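Local coordinates for protein dicer Related Helicase (PDB 6M6Q) that probably hydrolyses ATP as an RNA-binding helicase of the RIG-I-like receptor family, this piece being its N-terminal domain, at residues L32-C40 against R117-L128. Sequence-based numbering, arbitrary orientation. Where two conformers were deposited one is given.
Sequences LKWKFLDVC and RRFSECFLNTVL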
ATOM      1  N   LEU B  32      -3.112 -12.123  10.968  1.00 49.57           N
ATOM      2  CA  LEU B  32      -2.585 -12.329  12.362  1.00 54.05           C
ATOM      3  C   LEU B  32      -1.329 -11.476  12.615  1.00 51.50           C
ATOM      4  O   LEU B  32      -0.634 -11.749  13.606  1.00 54.67           O
ATOM      5  CB  LEU B  32      -2.225 -13.811  12.577  1.00 53.88           C
ATOM      6  CG  LEU B  32      -3.381 -14.785  12.752  1.00 53.80           C
ATOM      7  CD1 LEU B  32      -2.893 -16.212  12.569  1.00 52.55           C
ATOM      8  CD2 LEU B  32      -4.021 -14.614  14.111  1.00 60.29           C
ATOM      9  N   LYS B  33      -1.004 -10.527  11.743  1.00 53.32           N
ATOM     10  CA  LYS B  33       0.261  -9.748  11.834  1.00 50.20           C
ATOM     11  C   LYS B  33       0.343  -8.998  13.180  1.00 47.52           C
ATOM     12  O   LYS B  33       1.453  -8.854  13.675  1.00 50.89           O
ATOM     13  CB  LYS B  33       0.404  -8.812  10.632  1.00 47.75           C
ATOM     14  CG  LYS B  33      -0.480  -7.571  10.617  1.00 49.34           C
ATOM     15  CD  LYS B  33      -0.095  -6.633   9.485  1.00 47.79           C
ATOM     16  CE  LYS B  33      -0.389  -5.193   9.775  1.00 47.53           C
ATOM     17  NZ  LYS B  33      -0.459  -4.411   8.523  1.00 58.52           N
ATOM     18  N   TRP B  34      -0.779  -8.534  13.748  1.00 49.41           N
ATOM     19  CA  TRP B  34      -0.777  -7.769  15.031  1.00 46.41           C
ATOM     20  C   TRP B  34      -0.573  -8.731  16.196  1.00 48.24           C
ATOM     21  O   TRP B  34       0.123  -8.333  17.180  1.00 48.01           O
ATOM     22  CB  TRP B  34      -2.044  -6.924  15.200  1.00 46.08           C
ATOM     23  CG  TRP B  34      -2.150  -5.801  14.206  1.00 47.19           C
ATOM     24  CD1 TRP B  34      -3.200  -5.539  13.370  1.00 49.84           C
ATOM     25  CD2 TRP B  34      -1.151  -4.802  13.917  1.00 45.38           C
ATOM     26  NE1 TRP B  34      -2.925  -4.448  12.586  1.00 50.52           N
ATOM     27  CE2 TRP B  34      -1.674  -3.978  12.897  1.00 47.56           C
ATOM     28  CE3 TRP B  34       0.121  -4.509  14.429  1.00 48.04           C
ATOM     29  CZ2 TRP B  34      -0.970  -2.891  12.384  1.00 45.13           C
ATOM     30  CZ3 TRP B  34       0.822  -3.442  13.910  1.00 47.71           C
ATOM     31  CH2 TRP B  34       0.284  -2.649  12.896  1.00 46.11           C
ATOM     32  N   LYS B  35      -1.098  -9.959  16.075  1.00 47.63           N
ATOM     33  CA  LYS B  35      -0.928 -11.030  17.085  1.00 48.55           C
ATOM     34  C   LYS B  35       0.509 -11.537  17.015  1.00 51.75           C
ATOM     35  O   LYS B  35       1.064 -11.850  18.078  1.00 58.95           O
ATOM     36  CB  LYS B  35      -1.950 -12.152  16.884  1.00 52.20           C
ATOM     37  CG  LYS B  35      -1.827 -13.348  17.840  1.00 57.07           C
ATOM     38  CD  LYS B  35      -1.897 -12.976  19.313  1.00 52.71           C
ATOM     39  CE  LYS B  35      -1.746 -14.140  20.271  1.00 51.43           C
ATOM     40  NZ  LYS B  35      -1.413 -13.647  21.633  1.00 60.18           N
ATOM     41  N   PHE B  36       1.114 -11.531  15.825  1.00 52.85           N
ATOM     42  CA  PHE B  36       2.525 -11.939  15.603  1.00 51.86           C
ATOM     43  C   PHE B  36       3.454 -10.911  16.242  1.00 48.45           C
ATOM     44  O   PHE B  36       4.375 -11.325  16.956  1.00 44.32           O
ATOM     45  CB  PHE B  36       2.820 -12.097  14.115  1.00 52.11           C
ATOM     46  CG  PHE B  36       4.286 -12.142  13.777  1.00 53.53           C
ATOM     47  CD1 PHE B  36       5.080 -13.201  14.193  1.00 55.71           C
ATOM     48  CD2 PHE B  36       4.869 -11.135  13.025  1.00 52.47           C
ATOM     49  CE1 PHE B  36       6.429 -13.234  13.884  1.00 58.28           C
ATOM     50  CE2 PHE B  36       6.212 -11.174  12.710  1.00 51.25           C
ATOM     51  CZ  PHE B  36       6.988 -12.222  13.137  1.00 60.77           C
ATOM     52  N   LEU B  37       3.190  -9.616  16.019  1.00 50.59           N
ATOM     53  CA  LEU B  37       3.908  -8.491  16.695  1.00 51.84           C
ATOM     54  C   LEU B  37       3.739  -8.655  18.190  1.00 44.54           C
ATOM     55  O   LEU B  37       4.753  -8.651  18.860  1.00 42.30           O
ATOM     56  CB  LEU B  37       3.371  -7.127  16.226  1.00 56.98           C
ATOM     57  CG  LEU B  37       4.097  -5.876  16.762  1.00 58.98           C
ATOM     58  CD1 LEU B  37       5.547  -5.770  16.248  1.00 54.12           C
ATOM     59  CD2 LEU B  37       3.319  -4.614  16.397  1.00 57.26           C
ATOM     60  N   ASP B  38       2.503  -8.908  18.654  1.00 49.63           N
ATOM     61  CA  ASP B  38       2.180  -9.100  20.099  1.00 54.09           C
ATOM     62  C   ASP B  38       3.083 -10.185  20.700  1.00 50.95           C
ATOM     63  O   ASP B  38       3.594  -9.949  21.810  1.00 56.57           O
ATOM     64  CB  ASP B  38       0.703  -9.423  20.337  1.00 55.88           C
ATOM     65  CG  ASP B  38       0.369  -9.480  21.821  1.00 56.57           C
ATOM     66  OD1 ASP B  38       0.235 -10.605  22.345  1.00 59.16           O
ATOM     67  OD2 ASP B  38       0.375  -8.416  22.460  1.00 59.55           O
ATOM     68  N   VAL B  39       3.261 -11.315  20.000  1.00 51.71           N
ATOM     69  CA  VAL B  39       4.057 -12.503  20.452  1.00 54.99           C
ATOM     70  C   VAL B  39       5.542 -12.107  20.547  1.00 54.83           C
ATOM     71  O   VAL B  39       6.177 -12.408  21.577  1.00 55.04           O
ATOM     72  CB  VAL B  39       3.840 -13.714  19.508  1.00 57.94           C
ATOM     73  CG1 VAL B  39       4.906 -14.790  19.683  1.00 59.83           C
ATOM     74  CG2 VAL B  39       2.451 -14.323  19.674  1.00 57.41           C
ATOM     75  N   CYS B  40       6.066 -11.418  19.535  1.00 56.57           N
ATOM     76  CA  CYS B  40       7.471 -10.935  19.504  1.00 64.73           C
ATOM     77  C   CYS B  40       7.710  -9.966  20.677  1.00 62.84           C
ATOM     78  O   CYS B  40       8.780 -10.036  21.271  1.00 71.18           O
ATOM     79  CB  CYS B  40       7.813 -10.268  18.172  1.00 66.77           C
ATOM     80  SG  CYS B  40       7.759 -11.384  16.744  1.00 64.94           S
ATOM     81  N   ARG B 117       4.063   2.802  16.078  1.00 55.97           N
ATOM     82  CA  ARG B 117       3.383   2.329  14.835  1.00 63.88           C
ATOM     83  C   ARG B 117       4.338   2.363  13.640  1.00 61.00           C
ATOM     84  O   ARG B 117       4.317   1.424  12.854  1.00 60.43           O
ATOM     85  CB  ARG B 117       2.146   3.149  14.506  1.00 57.77           C
ATOM     86  CG  ARG B 117       0.897   2.299  14.485  1.00 71.44           C
ATOM     87  CD  ARG B 117       0.401   1.946  13.109  1.00 69.76           C
ATOM     88  NE  ARG B 117      -0.982   2.378  13.043  1.00 71.80           N
ATOM     89  CZ  ARG B 117      -1.878   1.932  12.192  1.00 76.40           C
ATOM     90  NH1 ARG B 117      -1.558   1.005  11.314  1.00 82.84           N
ATOM     91  NH2 ARG B 117      -3.107   2.421  12.215  1.00 84.26           N
ATOM     92  N   ARG B 118       5.093   3.435  13.487  1.00 56.18           N
ATOM     93  CA  ARG B 118       6.024   3.614  12.356  1.00 57.66           C
ATOM     94  C   ARG B 118       7.020   2.434  12.312  1.00 58.94           C
ATOM     95  O   ARG B 118       7.194   1.821  11.221  1.00 52.50           O
ATOM     96  CB  ARG B 118       6.731   4.954  12.503  1.00 58.10           C
ATOM     97  CG  ARG B 118       7.870   5.171  11.532  1.00 61.36           C
ATOM     98  CD  ARG B 118       8.393   6.560  11.743  1.00 74.04           C
ATOM     99  NE  ARG B 118       9.749   6.709  11.273  1.00 89.13           N
ATOM    100  CZ  ARG B 118      10.332   7.875  11.048  1.00 94.93           C
ATOM    101  NH1 ARG B 118       9.660   9.001  11.247  1.00 94.65           N
ATOM    102  NH2 ARG B 118      11.579   7.917  10.613  1.00 92.99           N
ATOM    103  N   PHE B 119       7.651   2.129  13.437  1.00 51.53           N
ATOM    104  CA  PHE B 119       8.745   1.138  13.508  1.00 57.04           C
ATOM    105  C   PHE B 119       8.165  -0.289  13.555  1.00 58.03           C
ATOM    106  O   PHE B 119       8.836  -1.214  13.065  1.00 49.55           O
ATOM    107  CB  PHE B 119       9.682   1.487  14.662  1.00 60.75           C
ATOM    108  CG  PHE B 119      10.554   2.678  14.356  1.00 63.52           C
ATOM    109  CD1 PHE B 119      11.682   2.548  13.557  1.00 65.03           C
ATOM    110  CD2 PHE B 119      10.196   3.945  14.785  1.00 60.12           C
ATOM    111  CE1 PHE B 119      12.460   3.654  13.251  1.00 72.25           C
ATOM    112  CE2 PHE B 119      10.970   5.048  14.471  1.00 65.15           C
ATOM    113  CZ  PHE B 119      12.095   4.905  13.698  1.00 67.34           C
ATOM    114  N   SER B 120       6.944  -0.462  14.073  1.00 56.25           N
ATOM    115  CA  SER B 120       6.186  -1.744  14.009  1.00 55.65           C
ATOM    116  C   SER B 120       5.927  -2.097  12.537  1.00 55.35           C
ATOM    117  O   SER B 120       6.203  -3.239  12.142  1.00 54.09           O
ATOM    118  CB  SER B 120       4.895  -1.668  14.774  1.00 56.31           C
ATOM    119  OG  SER B 120       5.128  -1.631  16.164  1.00 61.72           O
ATOM    120  N   GLU B 121       5.422  -1.129  11.767  1.00 55.34           N
ATOM    121  CA  GLU B 121       5.105  -1.274  10.322  1.00 56.33           C
ATOM    122  C   GLU B 121       6.391  -1.478   9.523  1.00 57.38           C
ATOM    123  O   GLU B 121       6.337  -2.199   8.536  1.00 54.17           O
ATOM    124  CB  GLU B 121       4.314  -0.070   9.817  1.00 58.21           C
ATOM    125  CG  GLU B 121       2.895  -0.007  10.377  1.00 62.29           C
ATOM    126  CD  GLU B 121       1.781  -0.237   9.379  1.00 66.43           C
ATOM    127  OE1 GLU B 121       0.619  -0.104   9.775  1.00 77.34           O
ATOM    128  OE2 GLU B 121       2.081  -0.517   8.203  1.00 77.89           O
ATOM    129  N   CYS B 122       7.515  -0.902   9.957  1.00 64.42           N
ATOM    130  CA  CYS B 122       8.832  -1.104   9.298  0.50 59.50           C
ATOM    131  C   CYS B 122       9.282  -2.556   9.483  1.00 60.45           C
ATOM    132  O   CYS B 122       9.839  -3.119   8.533  1.00 73.68           O
ATOM    133  CB  CYS B 122       9.898  -0.159   9.830  0.50 58.20           C
ATOM    134  SG  CYS B 122      11.531  -0.474   9.110  0.50 60.16           S
ATOM    135  N   PHE B 123       9.032  -3.141  10.645  1.00 58.71           N
ATOM    136  CA  PHE B 123       9.407  -4.550  10.934  1.00 58.91           C
ATOM    137  C   PHE B 123       8.499  -5.485  10.126  1.00 59.90           C
ATOM    138  O   PHE B 123       9.019  -6.271   9.312  1.00 59.26           O
ATOM    139  CB  PHE B 123       9.328  -4.834  12.425  1.00 54.83           C
ATOM    140  CG  PHE B 123       9.339  -6.290  12.798  1.00 54.96           C
ATOM    141  CD1 PHE B 123      10.492  -7.042  12.693  1.00 58.70           C
ATOM    142  CD2 PHE B 123       8.219  -6.880  13.341  1.00 57.53           C
ATOM    143  CE1 PHE B 123      10.528  -8.351  13.138  1.00 63.01           C
ATOM    144  CE2 PHE B 123       8.254  -8.190  13.789  1.00 60.56           C
ATOM    145  CZ  PHE B 123       9.408  -8.929  13.673  1.00 65.04           C
ATOM    146  N   LEU B 124       7.183  -5.361  10.326  1.00 56.10           N
ATOM    147  CA  LEU B 124       6.154  -6.273   9.772  1.00 58.05           C
ATOM    148  C   LEU B 124       6.214  -6.265   8.235  1.00 53.10           C
ATOM    149  O   LEU B 124       6.155  -7.354   7.661  1.00 52.19           O
ATOM    150  CB  LEU B 124       4.768  -5.859  10.292  1.00 55.68           C
ATOM    151  CG  LEU B 124       4.515  -6.125  11.777  1.00 58.47           C
ATOM    152  CD1 LEU B 124       3.044  -5.912  12.132  1.00 57.66           C
ATOM    153  CD2 LEU B 124       4.944  -7.529  12.163  1.00 62.14           C
ATOM    154  N   ASN B 125       6.350  -5.101   7.602  1.00 47.32           N
ATOM    155  CA  ASN B 125       6.335  -4.976   6.117  1.00 52.24           C
ATOM    156  C   ASN B 125       7.625  -5.550   5.509  1.00 53.52           C
ATOM    157  O   ASN B 125       7.621  -5.785   4.311  1.00 54.02           O
ATOM    158  CB  ASN B 125       6.157  -3.538   5.652  1.00 52.74           C
ATOM    159  CG  ASN B 125       4.796  -2.974   5.987  1.00 57.25           C
ATOM    160  OD1 ASN B 125       3.830  -3.718   6.197  1.00 59.10           O
ATOM    161  ND2 ASN B 125       4.706  -1.660   6.029  1.00 56.60           N
ATOM    162  N   THR B 126       8.696  -5.683   6.291  1.00 49.36           N
ATOM    163  CA  THR B 126       9.991  -6.253   5.854  1.00 57.17           C
ATOM    164  C   THR B 126       9.935  -7.791   5.931  1.00 60.42           C
ATOM    165  O   THR B 126      10.307  -8.438   4.934  1.00 64.68           O
ATOM    166  CB  THR B 126      11.158  -5.677   6.671  1.00 62.10           C
ATOM    167  OG1 THR B 126      11.162  -4.257   6.552  1.00 61.80           O
ATOM    168  CG2 THR B 126      12.501  -6.183   6.207  1.00 63.88           C
ATOM    169  N   VAL B 127       9.464  -8.345   7.054  1.00 55.20           N
ATOM    170  CA  VAL B 127       9.572  -9.796   7.385  1.00 54.56           C
ATOM    171  C   VAL B 127       8.394 -10.583   6.786  1.00 55.36           C
ATOM    172  O   VAL B 127       8.589 -11.723   6.482  1.00 73.96           O
ATOM    173  CB  VAL B 127       9.671 -10.041   8.901  1.00 51.60           C
ATOM    174  CG1 VAL B 127      10.840  -9.331   9.508  1.00 49.98           C
ATOM    175  CG2 VAL B 127       8.398  -9.670   9.619  1.00 59.15           C
ATOM    176  N   LEU B 128       7.199 -10.017   6.714  1.00 61.96           N
ATOM    177  CA  LEU B 128       5.965 -10.788   6.382  1.00 59.62           C
ATOM    178  C   LEU B 128       5.669 -10.713   4.872  1.00 59.12           C
ATOM    179  O   LEU B 128       4.631 -11.190   4.467  1.00 69.26           O
ATOM    180  CB  LEU B 128       4.782 -10.245   7.201  1.00 58.92           C
ATOM    181  CG  LEU B 128       4.815 -10.522   8.708  1.00 60.37           C
ATOM    182  CD1 LEU B 128       3.460 -10.240   9.326  1.00 60.72           C
ATOM    183  CD2 LEU B 128       5.227 -11.954   9.018  1.00 60.53           C
TER
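F36 and F123 meet with their ring planes 12° apart, yet offset so far that they barely overlap; their closest atoms, F36 CE2 and F123 CE2, are 3.8 Å apart. One face of F36 carries its own helix's C40 SG near the rim, while L124 CD2 and V127 CG2 reach its edge. The same V127 CG2 lies over the centre of one face of F123, the beta-branched valine offering the ring a compact methyl. CG anti to the backbone N (chi1 164°) puts the F36 ring where its CE2 meets F123, L124 and L128. The W34 indole has K33 CE over one face, near the rim, and L37 CD2 at its edge. E121 OE1 also comes to that ring's edge, 4.0 Å from W34 CH2, and is held by a salt bridge from R117 NH1 (2.9 Å).

L124 is the knob among K33, W34, F36 and L37, and its forked end suits that hole: CD1 sits 3.8 Å from W34 CZ3, CD2 3.7 Å from F36 CD2. K33 contributes aliphatic carbon, its CB 3.6 Å from L128 CD1. L37 CD2 rests on S120, a small residue whose OG bonds back to R116 O.

The axes of 33-40 and 117-127 come within 11.1 Å and make an angle of 108°, a buried junction of helices 33-42 and 94-127 in the all-helical N-terminal domain. Helix 131-144 touches F36 and L128, helix 262-271 meets W34 and R117, and helix 63-72 packs on S120 and F123.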